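Local coordinates for protein pyruvate formate-lyase 2 (Archaeoglobus fulgidus, PDB 2F3O) that is of unknown function but belongs to the glycyl radical enzymes related to pyruvate formate-lyase and glycerol dehydratase, and probably has lyase activity, at residues A[443-448]-A[640-645]; A[543-548]-A[601-606]; A[680-685]-A[719-724]. One frame throughout, in Å; residues are numbered along the deposited sequence.

Overall arrangement
All three contacts are largely buried, with only Phe641 in contact 1 and Gly719 in contact 3 partly exposed among the touching residues. Their chemistry differs with the elements that meet. Contact 1, a strand-to-helix junction against a loop, is held chiefly by polar bonds. Contact 2 is an apolar seam between two helices, and contact 3, a loop against a helix-to-strand turn, is built on one tyrosine ring. Contacts 1 and 2 lie at the ends of adjacent parallel strands, 435-445 and 535-543, linked by backbone pairing of Ile444 and Val446 with Val543. Contact 2 in turn touches contact 3 where Lys604 packs on Leu680; the centres of contacts 2 and 3 lie about 14 Å apart.

Contact 1 (A[443-448]-A[640-645]); sequences LINVAK and FFTSAL
Lys448 and Asn445 grip the loop 640-645 at two neighbouring points. The ammonium NZ of Lys448 reaches Phe641 O at 2.9 Å, approaching in the carbonyl plane on a lone pair, and its charge is met by salt bridges to Glu451 and Asp459. Two successive bends in the lysine chain (chi2 54°, chi3 75°) bring NZ to the loop. Asn445 ND2 donates to Thr642 OG1 at 3.0 Å, fairly straight at 155° though tilted slightly from the amide plane. The stronger partner of Asn445 ND2 is Ser143 O, and that of Thr642 OG1 is Phe638 O, so ND2 bridges Ser143 and the loop. The OD1 end of the same amide caps the helix that follows, accepting weak bonds from Ala447 N and Lys448 N. With an alanine at Asn445, Ser143 O and Thr642 OG1 would probably lose a donor and the helix start its cap. Beyond the polar atoms, Ala447 CB packs on Leu645 CD1 at 3.9 Å and on Thr642 CG2. One amide thus serves loop and helix start at once, and the buried lysine is probably kept charged by its two carboxylate partners.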
loop_
_atom_site.group_PDB
_atom_site.type_symbol
_atom_site.label_atom_id
_atom_site.label_comp_id
_atom_site.label_asym_id
_atom_site.label_seq_id
_atom_site.Cartn_x
_atom_site.Cartn_y
_atom_site.Cartn_z
ATOM N N LEU A 443 13.184 18.392 24.878
ATOM C CA LEU A 443 14.339 18.240 25.777
ATOM C C LEU A 443 13.832 17.565 27.052
ATOM O O LEU A 443 12.827 17.979 27.617
ATOM C CB LEU A 443 14.946 19.619 26.083
ATOM C CG LEU A 443 15.526 20.360 24.859
ATOM C CD1 LEU A 443 14.815 21.688 24.609
ATOM C CD2 LEU A 443 17.041 20.524 24.959
ATOM N N ILE A 444 14.490 16.507 27.491
ATOM C CA ILE A 444 13.983 15.735 28.625
ATOM C C ILE A 444 14.922 15.739 29.825
ATOM O O ILE A 444 16.113 15.436 29.706
ATOM C CB ILE A 444 13.728 14.286 28.213
ATOM C CG1 ILE A 444 12.582 14.229 27.215
ATOM C CG2 ILE A 444 13.432 13.413 29.418
ATOM C CD1 ILE A 444 12.545 12.946 26.455
ATOM N N ASN A 445 14.373 16.094 30.982
ATOM C CA ASN A 445 15.102 16.046 32.240
ATOM C C ASN A 445 15.171 14.626 32.734
ATOM O O ASN A 445 14.244 14.167 33.398
ATOM C CB ASN A 445 14.364 16.888 33.280
ATOM C CG ASN A 445 15.129 17.038 34.566
ATOM O OD1 ASN A 445 16.288 16.604 34.672
ATOM N ND2 ASN A 445 14.489 17.657 35.563
ATOM N N VAL A 446 16.271 13.934 32.451
ATOM C CA VAL A 446 16.380 12.543 32.864
ATOM C C VAL A 446 16.745 12.425 34.348
ATOM O O VAL A 446 16.610 11.356 34.939
ATOM C CB VAL A 446 17.343 11.734 31.979
ATOM C CG1 VAL A 446 17.215 12.184 30.558
ATOM C CG2 VAL A 446 18.788 11.869 32.454
ATOM N N ALA A 447 17.176 13.532 34.952
ATOM C CA ALA A 447 17.367 13.560 36.393
ATOM C C ALA A 447 16.030 13.375 37.095
ATOM O O ALA A 447 15.928 12.640 38.083
ATOM C CB ALA A 447 18.051 14.826 36.836
ATOM N N LYS A 448 14.993 13.981 36.543
ATOM C CA LYS A 448 13.667 13.787 37.064
ATOM C C LYS A 448 13.251 12.315 37.021
ATOM O O LYS A 448 12.444 11.891 37.833
ATOM C CB LYS A 448 12.677 14.681 36.317
ATOM C CG LYS A 448 11.360 14.916 37.040
ATOM C CD LYS A 448 11.554 15.453 38.442
ATOM C CE LYS A 448 11.943 16.914 38.404
ATOM N NZ LYS A 448 12.227 17.465 39.746
ATOM N N PHE A 640 16.806 24.288 38.395
ATOM C CA PHE A 640 15.970 25.072 39.321
ATOM C C PHE A 640 14.932 24.213 40.010
ATOM O O PHE A 640 14.779 24.277 41.220
ATOM C CB PHE A 640 15.162 26.166 38.608
ATOM C CG PHE A 640 15.981 27.259 37.965
ATOM C CD1 PHE A 640 17.224 27.627 38.461
ATOM C CD2 PHE A 640 15.456 27.969 36.876
ATOM C CE1 PHE A 640 17.966 28.656 37.850
ATOM C CE2 PHE A 640 16.177 29.002 36.269
ATOM C CZ PHE A 640 17.440 29.346 36.757
ATOM N N PHE A 641 14.221 23.415 39.222
ATOM C CA PHE A 641 13.102 22.613 39.712
ATOM C C PHE A 641 13.445 21.131 39.896
ATOM O O PHE A 641 12.541 20.302 40.048
ATOM C CB PHE A 641 11.895 22.759 38.779
ATOM C CG PHE A 641 11.558 24.177 38.460
ATOM C CD1 PHE A 641 10.830 24.935 39.347
ATOM C CD2 PHE A 641 11.983 24.759 37.274
ATOM C CE1 PHE A 641 10.533 26.243 39.063
ATOM C CE2 PHE A 641 11.689 26.063 36.986
ATOM C CZ PHE A 641 10.962 26.809 37.877
ATOM N N THR A 642 14.740 20.806 39.871
ATOM C CA THR A 642 15.209 19.470 40.237
ATOM C C THR A 642 15.695 19.462 41.693
ATOM O O THR A 642 16.497 20.310 42.093
ATOM C CB THR A 642 16.307 18.970 39.287
ATOM O OG1 THR A 642 15.770 18.897 37.969
ATOM C CG2 THR A 642 16.774 17.583 39.659
ATOM N N SER A 643 15.191 18.502 42.475
ATOM C CA SER A 643 15.595 18.322 43.856
ATOM C C SER A 643 17.040 17.839 43.955
ATOM O O SER A 643 17.701 17.597 42.933
ATOM C CB SER A 643 14.699 17.291 44.519
ATOM O OG SER A 643 15.150 15.982 44.223
ATOM N N ALA A 644 17.525 17.700 45.190
ATOM C CA ALA A 644 18.870 17.191 45.419
ATOM C C ALA A 644 18.917 15.722 45.020
ATOM O O ALA A 644 17.958 14.997 45.210
ATOM C CB ALA A 644 19.266 17.371 46.860
ATOM N N LEU A 645 20.015 15.305 44.413
ATOM C CA LEU A 645 20.156 13.943 43.923
ATOM C C LEU A 645 21.363 13.366 44.622
ATOM O O LEU A 645 22.270 14.116 44.988
ATOM C CB LEU A 645 20.435 13.951 42.415
ATOM C CG LEU A 645 19.529 14.807 41.538
ATOM C CD1 LEU A 645 20.150 14.929 40.147
ATOM C CD2 LEU A 645 18.091 14.262 41.509
#

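Contact 2 (A[543-548]-A[601-606]); sequences VGIADV and KYTKMV
Val548 and Val606 meet methyl to methyl, the side chains crossing at a slant: CG2 of Val548 lies 3.5 Å from CG1 of Val606 and almost as near to its CG2, so one methyl sits against both branches of the other valine. Val606 has CG1 opposite its backbone N (chi1 163°), which places both methyls before the partner helix. About a turn away Thr603 faces the start of helix 545-560. Its methyl CG2 rests against the backbone, 3.5 Å from Ile545 O, and against the end of the isoleucine chain, 3.9 Å from Ile545 CD1, the two side chains crossing nearly at right angles. Thr603 OG1 touches the backbone of the next residue, 3.7 Å from Ala546 CA. With Ala546 turning its small CB away, the backbones come close here, Ala546 CA and Thr603 CA being 5.4 Å apart.

Around these contacts the start of helix 545-560 is marked by Gly544, its N-cap residue, with a positive phi of 98° that suits glycine; Gly544 O accepts from Val548 N. Asn656 binds the first turn twice, its OD1 to Ala546 N and its backbone N to Asp547 OD2. Further along, the Tyr602 side chain lies on Leu552, Val553 and Glu556 and extends the seam. Helices 545-560 and 597-615 both belong to the long connection between the parallel neighbouring strands 535-543 and 624-628, a beta-alpha-beta crossover elaborated with extra helices, consistent with the alpha/beta barrel of glycyl radical enzymes.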
loop_
_atom_site.group_PDB
_atom_site.type_symbol
_atom_site.label_atom_id
_atom_site.label_comp_id
_atom_site.label_asym_id
_atom_site.label_seq_id
_atom_site.Cartn_x
_atom_site.Cartn_y
_atom_site.Cartn_z
ATOM N N VAL A 543 18.726 15.570 28.917
ATOM C CA VAL A 543 19.533 16.421 29.760
ATOM C C VAL A 543 19.665 15.865 31.185
ATOM O O VAL A 543 18.688 15.378 31.791
ATOM C CB VAL A 543 19.149 17.934 29.659
ATOM C CG1 VAL A 543 17.959 18.155 28.742
ATOM C CG2 VAL A 543 18.938 18.558 31.019
ATOM N N GLY A 544 20.908 15.875 31.673
ATOM C CA GLY A 544 21.237 15.426 33.027
ATOM C C GLY A 544 21.760 14.004 33.062
ATOM O O GLY A 544 21.523 13.263 34.020
ATOM N N ILE A 545 22.472 13.608 32.017
ATOM C CA ILE A 545 22.864 12.216 31.913
ATOM C C ILE A 545 23.998 11.911 32.849
ATOM O O ILE A 545 24.110 10.789 33.337
ATOM C CB ILE A 545 23.180 11.762 30.470
ATOM C CG1 ILE A 545 24.315 12.566 29.845
ATOM C CG2 ILE A 545 21.968 11.908 29.633
ATOM C CD1 ILE A 545 25.008 11.815 28.731
ATOM N N ALA A 546 24.813 12.921 33.138
ATOM C CA ALA A 546 25.875 12.731 34.108
ATOM C C ALA A 546 25.361 12.851 35.541
ATOM O O ALA A 546 25.879 12.195 36.417
ATOM C CB ALA A 546 27.028 13.657 33.862
ATOM N N ASP A 547 24.328 13.653 35.772
ATOM C CA ASP A 547 23.750 13.750 37.112
ATOM C C ASP A 547 23.157 12.454 37.614
ATOM O O ASP A 547 23.278 12.148 38.788
ATOM C CB ASP A 547 22.716 14.857 37.196
ATOM C CG ASP A 547 23.354 16.201 37.285
ATOM O OD1 ASP A 547 24.069 16.462 38.280
ATOM O OD2 ASP A 547 23.187 16.979 36.336
ATOM N N VAL A 548 22.526 11.688 36.727
ATOM C CA VAL A 548 21.996 10.374 37.112
ATOM C C VAL A 548 23.101 9.335 37.108
ATOM O O VAL A 548 23.088 8.453 37.941
ATOM C CB VAL A 548 20.807 9.918 36.237
ATOM C CG1 VAL A 548 19.704 10.906 36.330
ATOM C CG2 VAL A 548 21.212 9.845 34.822
ATOM N N LYS A 601 31.067 4.574 33.434
ATOM C CA LYS A 601 30.293 3.457 32.879
ATOM C C LYS A 601 28.795 3.621 33.143
ATOM O O LYS A 601 27.977 3.135 32.367
ATOM C CB LYS A 601 30.769 2.102 33.428
ATOM C CG LYS A 601 30.393 1.846 34.911
ATOM C CD LYS A 601 30.944 0.544 35.466
ATOM C CE LYS A 601 30.364 0.259 36.830
ATOM N NZ LYS A 601 30.552 -1.178 37.160
ATOM N N TYR A 602 28.442 4.309 34.225
ATOM C CA TYR A 602 27.046 4.478 34.609
ATOM C C TYR A 602 26.371 5.477 33.703
ATOM O O TYR A 602 25.242 5.245 33.254
ATOM C CB TYR A 602 26.908 4.931 36.072
ATOM C CG TYR A 602 27.003 3.790 37.050
ATOM C CD1 TYR A 602 28.137 3.615 37.841
ATOM C CD2 TYR A 602 25.978 2.864 37.154
ATOM C CE1 TYR A 602 28.234 2.564 38.721
ATOM C CE2 TYR A 602 26.067 1.810 38.022
ATOM C CZ TYR A 602 27.198 1.661 38.803
ATOM O OH TYR A 602 27.277 0.594 39.669
ATOM N N THR A 603 27.072 6.580 33.438
ATOM C CA THR A 603 26.585 7.605 32.524
ATOM C C THR A 603 26.336 7.027 31.124
ATOM O O THR A 603 25.233 7.186 30.590
ATOM C CB THR A 603 27.516 8.831 32.506
ATOM O OG1 THR A 603 27.540 9.398 33.820
ATOM C CG2 THR A 603 27.018 9.884 31.516
ATOM N N LYS A 604 27.325 6.306 30.588
ATOM C CA LYS A 604 27.200 5.581 29.318
ATOM C C LYS A 604 25.965 4.686 29.242
ATOM O O LYS A 604 25.195 4.733 28.275
ATOM C CB LYS A 604 28.456 4.759 29.069
ATOM C CG LYS A 604 28.286 3.659 28.048
ATOM C CD LYS A 604 29.584 2.960 27.775
ATOM C CE LYS A 604 29.423 1.879 26.752
ATOM N NZ LYS A 604 30.664 1.799 25.976
ATOM N N MET A 605 25.766 3.910 30.296
ATOM C CA MET A 605 24.644 3.003 30.375
ATOM C C MET A 605 23.316 3.770 30.420
ATOM O O MET A 605 22.353 3.387 29.731
ATOM C CB MET A 605 24.804 2.095 31.587
ATOM C CG MET A 605 23.774 1.010 31.689
ATOM S SD MET A 605 23.588 0.570 33.421
ATOM C CE MET A 605 23.020 2.121 34.137
ATOM N N VAL A 606 23.279 4.860 31.192
ATOM C CA VAL A 606 22.104 5.732 31.218
ATOM C C VAL A 606 21.757 6.280 29.824
ATOM O O VAL A 606 20.585 6.274 29.415
ATOM C CB VAL A 606 22.260 6.886 32.214
ATOM C CG1 VAL A 606 21.252 7.958 31.930
ATOM C CG2 VAL A 606 22.083 6.379 33.620
#

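Contact 3 (A[680-685]-A[719-724]); sequences LSYENL and GVMHVQ
Tyr682 and Met721 form the centre of this contact through a CH-pi interaction. Met721 CB sits over a face of the tyrosine ring, 4.1 Å from its centroid and 24° from the normal, and Met721 N stands above the middle of that same face. Leu680 CB, from the ring's own loop, backs the opposite face near its rim.

Apolar packing extends from the ring to Val720. This valine lies alongside the tyrosine, pointing the same way, with its CG2 3.7 Å from Tyr682 CE1 and close to the hydroxyl. The methionine is also touched by Ala407 of helix 401-410.

Methyl-to-carbonyl contacts form a separate group. Met721 leaves the backbone extended, CG anti to N (chi1 -176°), and only at chi3 does the chain turn, bringing CE against two carbonyl oxygens of the loop: Met721 CE lies 3.5 Å from Tyr682 O and 3.8 Å from Leu685 O.

Two polar atoms of the tyrosine have hydrogen-bond partners. Tyr682 O accepts from Leu685 N at 2.9 Å, part of the short 3-10 turn around residues 682-683, while Tyr682 OH makes a weak hydrogen bond to Ala677 O. Gly719 O approaches the ring obliquely, 3.6 Å from Tyr682 CD1, and makes no hydrogen bond with it.

Gly719 closes helix 704-717 with a Schellman motif, its positive phi turning the chain toward strand 722-728. Met721, the residue before that strand, is already paired by its backbone with Phe400 of strand 396-400. Strand 692-696, helix 704-717 and the parallel strand 722-728 make a beta-alpha-beta crossover, and the contact packs the loop that precedes it on the turn from its helix to its second strand, all within the glycine radical region of the sequence.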
loop_
_atom_site.group_PDB
_atom_site.type_symbol
_atom_site.label_atom_id
_atom_site.label_comp_id
_atom_site.label_asym_id
_atom_site.label_seq_id
_atom_site.Cartn_x
_atom_site.Cartn_y
_atom_site.Cartn_z
ATOM N N LEU A 680 30.851 7.120 25.569
ATOM C CA LEU A 680 29.431 7.060 25.263
ATOM C C LEU A 680 29.158 6.501 23.865
ATOM O O LEU A 680 29.906 6.755 22.924
ATOM C CB LEU A 680 28.831 8.447 25.392
ATOM C CG LEU A 680 29.208 9.171 26.674
ATOM C CD1 LEU A 680 28.664 10.554 26.610
ATOM C CD2 LEU A 680 28.649 8.479 27.876
ATOM N N SER A 681 28.080 5.737 23.738
ATOM C CA SER A 681 27.752 5.079 22.481
ATOM C C SER A 681 27.077 6.018 21.486
ATOM O O SER A 681 25.851 6.111 21.434
ATOM C CB SER A 681 26.861 3.874 22.752
ATOM O OG SER A 681 27.568 2.907 23.506
ATOM N N TYR A 682 27.897 6.691 20.680
ATOM C CA TYR A 682 27.428 7.729 19.758
ATOM C C TYR A 682 26.663 7.153 18.593
ATOM O O TYR A 682 25.802 7.818 18.012
ATOM C CB TYR A 682 28.598 8.559 19.244
ATOM C CG TYR A 682 29.095 9.489 20.288
ATOM C CD1 TYR A 682 30.375 9.359 20.812
ATOM C CD2 TYR A 682 28.272 10.479 20.790
ATOM C CE1 TYR A 682 30.835 10.217 21.805
ATOM C CE2 TYR A 682 28.710 11.336 21.781
ATOM C CZ TYR A 682 29.993 11.204 22.288
ATOM O OH TYR A 682 30.414 12.060 23.272
ATOM N N GLU A 683 26.981 5.899 18.292
ATOM C CA GLU A 683 26.334 5.093 17.272
ATOM C C GLU A 683 24.831 4.987 17.480
ATOM O O GLU A 683 24.108 4.734 16.536
ATOM C CB GLU A 683 26.983 3.692 17.216
ATOM C CG GLU A 683 26.918 2.849 18.535
ATOM C CD GLU A 683 28.119 3.051 19.499
ATOM O OE1 GLU A 683 28.350 2.165 20.365
ATOM O OE2 GLU A 683 28.827 4.091 19.416
ATOM N N ASN A 684 24.368 5.209 18.708
ATOM C CA ASN A 684 22.938 5.262 19.009
ATOM C C ASN A 684 22.365 6.641 19.249
ATOM O O ASN A 684 21.267 6.753 19.780
ATOM C CB ASN A 684 22.645 4.464 20.255
ATOM C CG ASN A 684 22.948 3.035 20.083
ATOM O OD1 ASN A 684 23.778 2.480 20.791
ATOM N ND2 ASN A 684 22.297 2.414 19.115
ATOM N N LEU A 685 23.083 7.689 18.867
ATOM C CA LEU A 685 22.644 9.042 19.184
ATOM C C LEU A 685 22.452 9.900 17.933
ATOM O O LEU A 685 23.165 10.875 17.760
ATOM C CB LEU A 685 23.678 9.682 20.101
ATOM C CG LEU A 685 23.317 10.844 21.021
ATOM C CD1 LEU A 685 22.180 10.508 21.954
ATOM C CD2 LEU A 685 24.537 11.207 21.818
ATOM N N GLY A 719 37.115 9.021 19.018
ATOM C CA GLY A 719 35.772 8.858 18.491
ATOM C C GLY A 719 34.676 9.576 19.244
ATOM O O GLY A 719 33.773 8.960 19.807
ATOM N N VAL A 720 34.739 10.889 19.257
ATOM C CA VAL A 720 33.658 11.649 19.847
ATOM C C VAL A 720 32.817 12.185 18.666
ATOM O O VAL A 720 33.267 12.132 17.523
ATOM C CB VAL A 720 34.246 12.717 20.803
ATOM C CG1 VAL A 720 34.353 14.088 20.146
ATOM C CG2 VAL A 720 33.471 12.776 22.075
ATOM N N MET A 721 31.589 12.633 18.901
ATOM C CA MET A 721 30.777 13.103 17.779
ATOM C C MET A 721 31.026 14.574 17.529
ATOM O O MET A 721 31.270 15.002 16.401
ATOM C CB MET A 721 29.282 12.873 18.028
ATOM C CG MET A 721 28.399 13.250 16.834
ATOM S SD MET A 721 26.674 12.724 16.971
ATOM C CE MET A 721 26.827 10.957 16.813
ATOM N N HIS A 722 30.974 15.351 18.597
ATOM C CA HIS A 722 31.061 16.784 18.464
ATOM C C HIS A 722 31.913 17.363 19.583
ATOM O O HIS A 722 31.862 16.884 20.703
ATOM C CB HIS A 722 29.639 17.355 18.424
ATOM C CG HIS A 722 29.502 18.760 18.924
ATOM N ND1 HIS A 722 29.372 19.065 20.261
ATOM C CD2 HIS A 722 29.406 19.936 18.260
ATOM C CE1 HIS A 722 29.241 20.372 20.405
ATOM N NE2 HIS A 722 29.258 20.924 19.206
ATOM N N VAL A 723 32.724 18.366 19.267
ATOM C CA VAL A 723 33.444 19.100 20.289
ATOM C C VAL A 723 33.413 20.572 19.926
ATOM O O VAL A 723 33.396 20.922 18.743
ATOM C CB VAL A 723 34.906 18.579 20.466
ATOM C CG1 VAL A 723 35.841 19.041 19.344
ATOM C CG2 VAL A 723 35.462 18.980 21.822
ATOM N N GLN A 724 33.353 21.434 20.934
ATOM C CA GLN A 724 33.507 22.861 20.712
ATOM C C GLN A 724 34.308 23.487 21.840
ATOM O O GLN A 724 34.258 23.042 22.993
ATOM C CB GLN A 724 32.152 23.546 20.583
ATOM C CG GLN A 724 31.302 23.411 21.808
ATOM C CD GLN A 724 30.034 24.180 21.703
ATOM O OE1 GLN A 724 29.623 24.591 20.615
ATOM N NE2 GLN A 724 29.387 24.388 22.837
#